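Local atomic coordinates of glycosyl hydrolase BlGH5_18 (Bifidobacterium longum subsp. infantis, PDB entry 7LQX), a protein that probably hydrolyses glycosidic bonds in N-glycans as a member of glycoside hydrolase family 5, subfamily 18, in a gut bacterium. Residues Trp78-Arg81 against Lys82-Ala85; Ser322-Pro326 against Phe327-Leu331; Ala411-Gly414 against Glu415-Arg418. One frame throughout, in Å; residues are numbered along the deposited sequence.

Following the chain from the N terminus, interaction 1 turns the loop after helix 69-72 into helix 81-96, on the outside of the eight-stranded parallel sheet typical of family 5 barrels. Interaction 2 comes much later, as a compact turn in the loop between strand 306-312 and helix 342-354. Interaction 3 starts helix 414-420 beside the small three-stranded sheet near the C terminus. Each is a local contact closed within eight to ten residues, and the three follow in series, neither nesting nor crossing. Interactions 1 and 2 lie about 29 Å apart between centres and both touch the second subunit; interaction 3 sits across the chain's centre from both.

Interaction 1 of 3, residues Trp78-Arg81 against Lys82-Ala85; sequences WINR and KAIA. With EDO (1,2-ethanediol), chain B.
Asn80 caps the N-terminus of helix 81-96, its OD1 reaching the backbone of Lys82 and Ala83. Asparagine suits an N-cap because its short side chain can offer an oxygen to amides that the first turn leaves without a carbonyl. With CG anti to the backbone N (chi1 171°), the amide folds over the helix start and OD1 accepts weak bonds from Lys82 N at 3.1 Å and Ala83 N at 3.2 Å. The backbone does firmer work: Ile84 N donates to Asn80 O at 3.2 Å, in the carbonyl plane, and Ala85 N to Arg81 O at 2.9 Å. The small Ala83 lets the cap lie close, its CB 3.3 Å from Asn80 ND2, which is itself bonded to Tyr71 O.

The tight side is apolar. Ile79 CG2 meets Ile84 CD1 at 3.5 Å, the two branched chains crossing obliquely; both also pack on helix 132-149, a setting for which isoleucine is well suited. By contrast, Arg81 runs its extended chain out on the exposed side, where a long charged residue is easily hydrated, and Lys82 bends at chi2 to carry NZ to a salt bridge with Asp86. Before the cap, Trp78 faces the second subunit, packing on its Met321. A 1,2-ethanediol, probably from the crystallisation liquor, lies at the indole edge, where Trp78 NE1 donates to its O1 at 2.8 Å.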
loop_
_atom_site.group_PDB
_atom_site.type_symbol
_atom_site.label_atom_id
_atom_site.label_comp_id
_atom_site.label_asym_id
_atom_site.label_seq_id
_atom_site.Cartn_x
_atom_site.Cartn_y
_atom_site.Cartn_z
ATOM N N TRP A 78 2.647 4.475 -14.429
ATOM C CA TRP A 78 1.556 5.449 -14.362
ATOM C C TRP A 78 1.926 6.416 -13.239
ATOM O O TRP A 78 1.683 6.129 -12.063
ATOM C CB TRP A 78 0.213 4.785 -14.086
ATOM C CG TRP A 78 -0.974 5.679 -14.307
ATOM C CD1 TRP A 78 -1.696 6.353 -13.360
ATOM C CD2 TRP A 78 -1.579 5.985 -15.562
ATOM N NE1 TRP A 78 -2.720 7.051 -13.954
ATOM C CE2 TRP A 78 -2.673 6.838 -15.306
ATOM C CE3 TRP A 78 -1.322 5.596 -16.877
ATOM C CZ2 TRP A 78 -3.489 7.325 -16.320
ATOM C CZ3 TRP A 78 -2.132 6.081 -17.882
ATOM C CH2 TRP A 78 -3.206 6.935 -17.597
ATOM N N ILE A 79 2.541 7.530 -13.601
ATOM C CA ILE A 79 2.907 8.569 -12.649
ATOM C C ILE A 79 1.751 9.549 -12.563
ATOM O O ILE A 79 1.242 10.022 -13.586
ATOM C CB ILE A 79 4.215 9.261 -13.067
ATOM C CG1 ILE A 79 5.375 8.281 -12.881
ATOM C CG2 ILE A 79 4.426 10.538 -12.263
ATOM C CD1 ILE A 79 6.672 8.740 -13.515
ATOM N N ASN A 80 1.316 9.823 -11.343
ATOM C CA ASN A 80 0.136 10.637 -11.073
ATOM C C ASN A 80 0.573 12.090 -11.122
ATOM O O ASN A 80 1.152 12.619 -10.176
ATOM C CB ASN A 80 -0.416 10.231 -9.716
ATOM C CG ASN A 80 -1.511 11.138 -9.227
ATOM O OD1 ASN A 80 -1.967 12.033 -9.934
ATOM N ND2 ASN A 80 -1.944 10.908 -7.989
ATOM N N ARG A 81 0.290 12.745 -12.238
ATOM C CA ARG A 81 0.805 14.094 -12.433
ATOM C C ARG A 81 0.152 15.086 -11.484
ATOM O O ARG A 81 0.778 16.088 -11.122
ATOM C CB ARG A 81 0.682 14.474 -13.905
ATOM C CG ARG A 81 1.422 13.473 -14.799
ATOM C CD ARG A 81 1.835 14.039 -16.150
ATOM N NE ARG A 81 2.644 13.071 -16.893
ATOM C CZ ARG A 81 3.976 13.028 -16.881
ATOM N NH1 ARG A 81 4.674 13.906 -16.171
ATOM N NH2 ARG A 81 4.613 12.102 -17.584
ATOM N N LYS A 82 -1.073 14.809 -11.028
ATOM C CA LYS A 82 -1.688 15.663 -10.016
ATOM C C LYS A 82 -0.933 15.578 -8.696
ATOM O O LYS A 82 -0.767 16.587 -7.998
ATOM C CB LYS A 82 -3.158 15.290 -9.826
ATOM C CG LYS A 82 -3.936 16.298 -8.992
ATOM C CD LYS A 82 -3.950 15.921 -7.525
ATOM C CE LYS A 82 -4.842 16.859 -6.722
ATOM N NZ LYS A 82 -4.990 16.384 -5.322
ATOM N N ALA A 83 -0.456 14.385 -8.341
ATOM C CA ALA A 83 0.324 14.243 -7.120
ATOM C C ALA A 83 1.623 15.030 -7.224
ATOM O O ALA A 83 2.047 15.672 -6.258
ATOM C CB ALA A 83 0.594 12.764 -6.843
ATOM N N ILE A 84 2.261 15.008 -8.402
ATOM C CA ILE A 84 3.464 15.814 -8.608
ATOM C C ILE A 84 3.130 17.292 -8.465
ATOM O O ILE A 84 3.844 18.046 -7.794
ATOM C CB ILE A 84 4.120 15.493 -9.968
ATOM C CG1 ILE A 84 4.768 14.106 -9.910
ATOM C CG2 ILE A 84 5.147 16.564 -10.344
ATOM C CD1 ILE A 84 5.497 13.690 -11.171
ATOM N N ALA A 85 2.024 17.724 -9.079
ATOM C CA ALA A 85 1.604 19.116 -8.968
ATOM C C ALA A 85 1.359 19.506 -7.517
ATOM O O ALA A 85 1.643 20.641 -7.119
ATOM C CB ALA A 85 0.356 19.370 -9.818
HETATM C C1 EDO B . -5.207 9.453 -12.356
HETATM O O1 EDO B . -4.997 8.592 -13.477
HETATM C C2 EDO B . -3.991 9.421 -11.438
HETATM O O2 EDO B . -3.697 8.073 -11.051
#

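Interaction 2 of 3, residues Ser322-Pro326 against Phe327-Leu331; sequences SDFPP and FEHAL. With EDO (1,2-ethanediol), chain E; SO4 (sulfate ion), chain G.
Phe327 lays its ring beside Pro325, CE1 reaching Pro325 CB at 3.6 Å, while Glu328 CG lies over one face of the same ring, offset toward the rim. The phenylalanine takes the crowded position, CG between backbone N and carbonyl carbon (chi1 79°), which turns its ring back beside Pro325. Two prolines suit the start of this turn: each fixes its own phi, and their carbonyls accept from Glu328 N (to Pro325 O, 2.9 Å) and His329 N (to Pro326 O, 3.1 Å), both donors standing above the carbonyl planes.

Phe324 is buried, its CD2 3.8 Å from Glu328 CB, and its ring meets Trp36 and Phe113 edge-to-face. Phe324 CB touches His329 NE2, the two rings oblique. A water in the imidazole plane is bonded to His329 NE2 at 2.8 Å, and His329 ND1 to Val317 O. Glu328 OE2 accepts from O1 of a 1,2-ethanediol at 2.5 Å; OE1 lies very close to its O2 and has a weak bond with Ser111. Asp323 N donates to a sulfate, probably from the crystallisation liquor, and its carboxylate pairs with Arg76 of the second subunit. The arrangement is one of successive beta turns, each closed by an i to i+3 bond, in the loop after the final strand of the barrel.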
loop_
_atom_site.group_PDB
_atom_site.type_symbol
_atom_site.label_atom_id
_atom_site.label_comp_id
_atom_site.label_asym_id
_atom_site.label_seq_id
_atom_site.Cartn_x
_atom_site.Cartn_y
_atom_site.Cartn_z
ATOM N N SER A 322 -4.234 6.151 14.906
ATOM C CA SER A 322 -3.851 5.019 15.731
ATOM C C SER A 322 -2.657 4.266 15.153
ATOM O O SER A 322 -2.202 4.506 14.026
ATOM C CB SER A 322 -5.031 4.049 15.891
ATOM O OG SER A 322 -6.149 4.688 16.482
ATOM N N ASP A 323 -2.146 3.340 15.967
ATOM C CA ASP A 323 -1.080 2.410 15.641
ATOM C C ASP A 323 0.293 3.064 15.575
ATOM O O ASP A 323 1.267 2.357 15.344
ATOM C CB ASP A 323 -1.365 1.573 14.383
ATOM C CG ASP A 323 -2.616 0.725 14.533
ATOM O OD1 ASP A 323 -2.827 0.148 15.620
ATOM O OD2 ASP A 323 -3.401 0.659 13.574
ATOM N N PHE A 324 0.403 4.365 15.798
ATOM C CA PHE A 324 1.716 4.942 15.959
ATOM C C PHE A 324 2.265 4.552 17.327
ATOM O O PHE A 324 1.521 4.568 18.315
ATOM C CB PHE A 324 1.657 6.465 15.963
ATOM C CG PHE A 324 1.466 7.084 14.626
ATOM C CD1 PHE A 324 0.209 7.226 14.091
ATOM C CD2 PHE A 324 2.547 7.562 13.910
ATOM C CE1 PHE A 324 0.032 7.820 12.868
ATOM C CE2 PHE A 324 2.373 8.156 12.690
ATOM C CZ PHE A 324 1.119 8.291 12.166
ATOM N N PRO A 325 3.556 4.255 17.435
ATOM C CA PRO A 325 4.196 4.284 18.753
ATOM C C PRO A 325 3.826 5.587 19.435
ATOM O O PRO A 325 3.924 6.655 18.815
ATOM C CB PRO A 325 5.693 4.223 18.421
ATOM C CG PRO A 325 5.755 3.522 17.091
ATOM C CD PRO A 325 4.517 3.980 16.350
ATOM N N PRO A 326 3.333 5.538 20.671
ATOM C CA PRO A 326 2.721 6.744 21.261
ATOM C C PRO A 326 3.573 8.001 21.200
ATOM O O PRO A 326 3.036 9.084 20.938
ATOM C CB PRO A 326 2.434 6.308 22.706
ATOM C CG PRO A 326 2.161 4.839 22.576
ATOM C CD PRO A 326 3.095 4.337 21.499
ATOM N N PHE A 327 4.877 7.899 21.444
ATOM C CA PHE A 327 5.724 9.090 21.444
ATOM C C PHE A 327 5.702 9.822 20.107
ATOM O O PHE A 327 6.009 11.019 20.066
ATOM C CB PHE A 327 7.161 8.714 21.817
ATOM C CG PHE A 327 7.938 8.109 20.690
ATOM C CD1 PHE A 327 7.845 6.758 20.397
ATOM C CD2 PHE A 327 8.768 8.894 19.914
ATOM C CE1 PHE A 327 8.559 6.210 19.351
ATOM C CE2 PHE A 327 9.483 8.348 18.876
ATOM C CZ PHE A 327 9.385 7.003 18.600
ATOM N N GLU A 328 5.378 9.132 19.007
ATOM C CA GLU A 328 5.397 9.788 17.707
ATOM C C GLU A 328 4.458 10.976 17.680
ATOM O O GLU A 328 4.714 11.963 16.983
ATOM C CB GLU A 328 5.001 8.812 16.599
ATOM C CG GLU A 328 5.993 7.693 16.366
ATOM C CD GLU A 328 7.115 8.042 15.393
ATOM O OE1 GLU A 328 7.196 9.193 14.910
ATOM O OE2 GLU A 328 7.927 7.139 15.112
ATOM N N HIS A 329 3.359 10.902 18.427
ATOM C CA HIS A 329 2.377 11.962 18.362
ATOM C C HIS A 329 2.924 13.281 18.886
ATOM O O HIS A 329 2.479 14.349 18.442
ATOM C CB HIS A 329 1.150 11.588 19.180
ATOM C CG HIS A 329 0.304 10.520 18.561
ATOM N ND1 HIS A 329 -0.705 10.800 17.665
ATOM C CD2 HIS A 329 0.300 9.176 18.725
ATOM C CE1 HIS A 329 -1.288 9.674 17.298
ATOM N NE2 HIS A 329 -0.701 8.673 17.929
ATOM N N ALA A 330 3.869 13.231 19.831
ATOM C CA ALA A 330 4.303 14.393 20.600
ATOM C C ALA A 330 5.606 15.000 20.090
ATOM O O ALA A 330 6.150 15.904 20.735
ATOM C CB ALA A 330 4.457 14.009 22.076
ATOM N N LEU A 331 6.109 14.540 18.947
ATOM C CA LEU A 331 7.398 15.003 18.435
ATOM C C LEU A 331 7.349 16.387 17.805
ATOM O O LEU A 331 8.398 16.909 17.415
ATOM C CB LEU A 331 7.964 13.981 17.447
ATOM C CG LEU A 331 8.594 12.749 18.099
ATOM C CD1 LEU A 331 8.842 11.677 17.037
ATOM C CD2 LEU A 331 9.882 13.077 18.814
HETATM C C1 EDO E . 11.115 8.562 14.360
HETATM O O1 EDO E . 10.384 7.652 15.184
HETATM C C2 EDO E . 10.244 9.752 13.973
HETATM O O2 EDO E . 9.035 9.303 13.349
HETATM S S SO4 G . -3.224 3.595 19.603
HETATM O O1 SO4 G . -4.514 3.311 20.226
HETATM O O2 SO4 G . -3.000 2.627 18.541
HETATM O O3 SO4 G . -3.229 4.963 19.084
HETATM O O4 SO4 G . -2.148 3.459 20.579
HETATM O O HOH W 1 -1.166 5.960 17.792
#

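Interaction 3 of 3, residues Ala411-Gly414 against Glu415-Arg418; sequences ARDG and EALR
Asp413 OD1 is gripped by two backbone amides, Ala416 N at 3.2 Å and, more weakly, Glu415 N at the same distance. In this N-cap aspartate is apt because its carboxylate can accept from amides at the helix start, where its negative charge would probably also be favoured by the helix dipole. Ala416 N points almost straight at OD1 (168°), yet comes from above the carboxylate plane. A trans first torsion (chi1 -174°) swings the carboxylate over the first turn, where Ala416 CB packs on Asp413 CG at 3.6 Å. With an alanine here in place of the aspartate, the amides of Glu415 and Ala416 would probably lose their shared acceptor and the helix start would be less firmly held.

Regular helical bonds follow, Leu417 N to Asp413 O at 3.0 Å and Arg418 N to Gly414 O at 2.9 Å. Leu417 turns back over the approach to the helix, CD1 3.6 Å from Ala411 O, and touches Val422. At the surface, which suits charged residues, Glu415 OE2 and Arg418 NH1 form a salt bridge at 3.1 Å. The cap thus ends the loop from strand 403-407 and begins helix 414-420, which leads on to strand 424-426 of the small parallel sheet.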
loop_
_atom_site.group_PDB
_atom_site.type_symbol
_atom_site.label_atom_id
_atom_site.label_comp_id
_atom_site.label_asym_id
_atom_site.label_seq_id
_atom_site.Cartn_x
_atom_site.Cartn_y
_atom_site.Cartn_z
ATOM N N ALA A 411 44.799 8.307 10.171
ATOM C CA ALA A 411 45.705 8.368 11.306
ATOM C C ALA A 411 47.163 8.259 10.885
ATOM O O ALA A 411 48.042 8.605 11.675
ATOM C CB ALA A 411 45.372 7.255 12.304
ATOM N N ARG A 412 47.434 7.752 9.684
ATOM C CA ARG A 412 48.787 7.688 9.141
ATOM C C ARG A 412 49.132 8.882 8.253
ATOM O O ARG A 412 50.230 8.913 7.689
ATOM C CB ARG A 412 48.967 6.395 8.321
ATOM C CG ARG A 412 48.831 5.097 9.112
ATOM C CD ARG A 412 49.119 3.838 8.269
ATOM N NE ARG A 412 48.171 3.630 7.181
ATOM C CZ ARG A 412 47.117 2.813 7.231
ATOM N NH1 ARG A 412 46.868 2.102 8.321
ATOM N NH2 ARG A 412 46.320 2.699 6.176
ATOM N N ASP A 413 48.242 9.857 8.111
ATOM C CA ASP A 413 48.391 10.964 7.158
ATOM C C ASP A 413 48.555 12.262 7.942
ATOM O O ASP A 413 47.572 12.881 8.359
ATOM C CB ASP A 413 47.176 11.001 6.229
ATOM C CG ASP A 413 47.298 12.029 5.121
ATOM O OD1 ASP A 413 48.154 12.932 5.213
ATOM O OD2 ASP A 413 46.489 11.937 4.173
ATOM N N GLY A 414 49.805 12.675 8.146
ATOM C CA GLY A 414 50.067 13.851 8.955
ATOM C C GLY A 414 49.435 15.110 8.402
ATOM O O GLY A 414 49.010 15.984 9.165
ATOM N N GLU A 415 49.354 15.224 7.077
ATOM C CA GLU A 415 48.745 16.403 6.474
ATOM C C GLU A 415 47.244 16.434 6.720
ATOM O O GLU A 415 46.681 17.491 7.029
ATOM C CB GLU A 415 49.039 16.433 4.974
ATOM C CG GLU A 415 48.704 17.754 4.301
ATOM C CD GLU A 415 49.481 18.925 4.877
ATOM O OE1 GLU A 415 48.942 20.050 4.872
ATOM O OE2 GLU A 415 50.622 18.723 5.344
ATOM N N ALA A 416 46.572 15.295 6.568
ATOM C CA ALA A 416 45.145 15.263 6.866
ATOM C C ALA A 416 44.887 15.594 8.329
ATOM O O ALA A 416 43.940 16.321 8.649
ATOM C CB ALA A 416 44.551 13.904 6.504
ATOM N N LEU A 417 45.709 15.063 9.236
ATOM C CA LEU A 417 45.545 15.356 10.656
ATOM C C LEU A 417 45.782 16.833 10.944
ATOM O O LEU A 417 45.061 17.446 11.741
ATOM C CB LEU A 417 46.479 14.466 11.475
ATOM C CG LEU A 417 46.161 12.967 11.422
ATOM C CD1 LEU A 417 47.308 12.153 12.050
ATOM C CD2 LEU A 417 44.831 12.654 12.096
ATOM N N ARG A 418 46.793 17.426 10.308
ATOM C CA ARG A 418 47.027 18.856 10.472
ATOM C C ARG A 418 45.816 19.670 10.029
ATOM O O ARG A 418 45.424 20.628 10.707
ATOM C CB ARG A 418 48.277 19.255 9.693
ATOM C CG ARG A 418 48.632 20.721 9.752
ATOM C CD ARG A 418 49.957 20.925 9.035
ATOM N NE ARG A 418 51.024 20.152 9.677
ATOM C CZ ARG A 418 52.091 19.657 9.055
ATOM N NH1 ARG A 418 52.256 19.839 7.751
ATOM N NH2 ARG A 418 52.996 18.970 9.740
#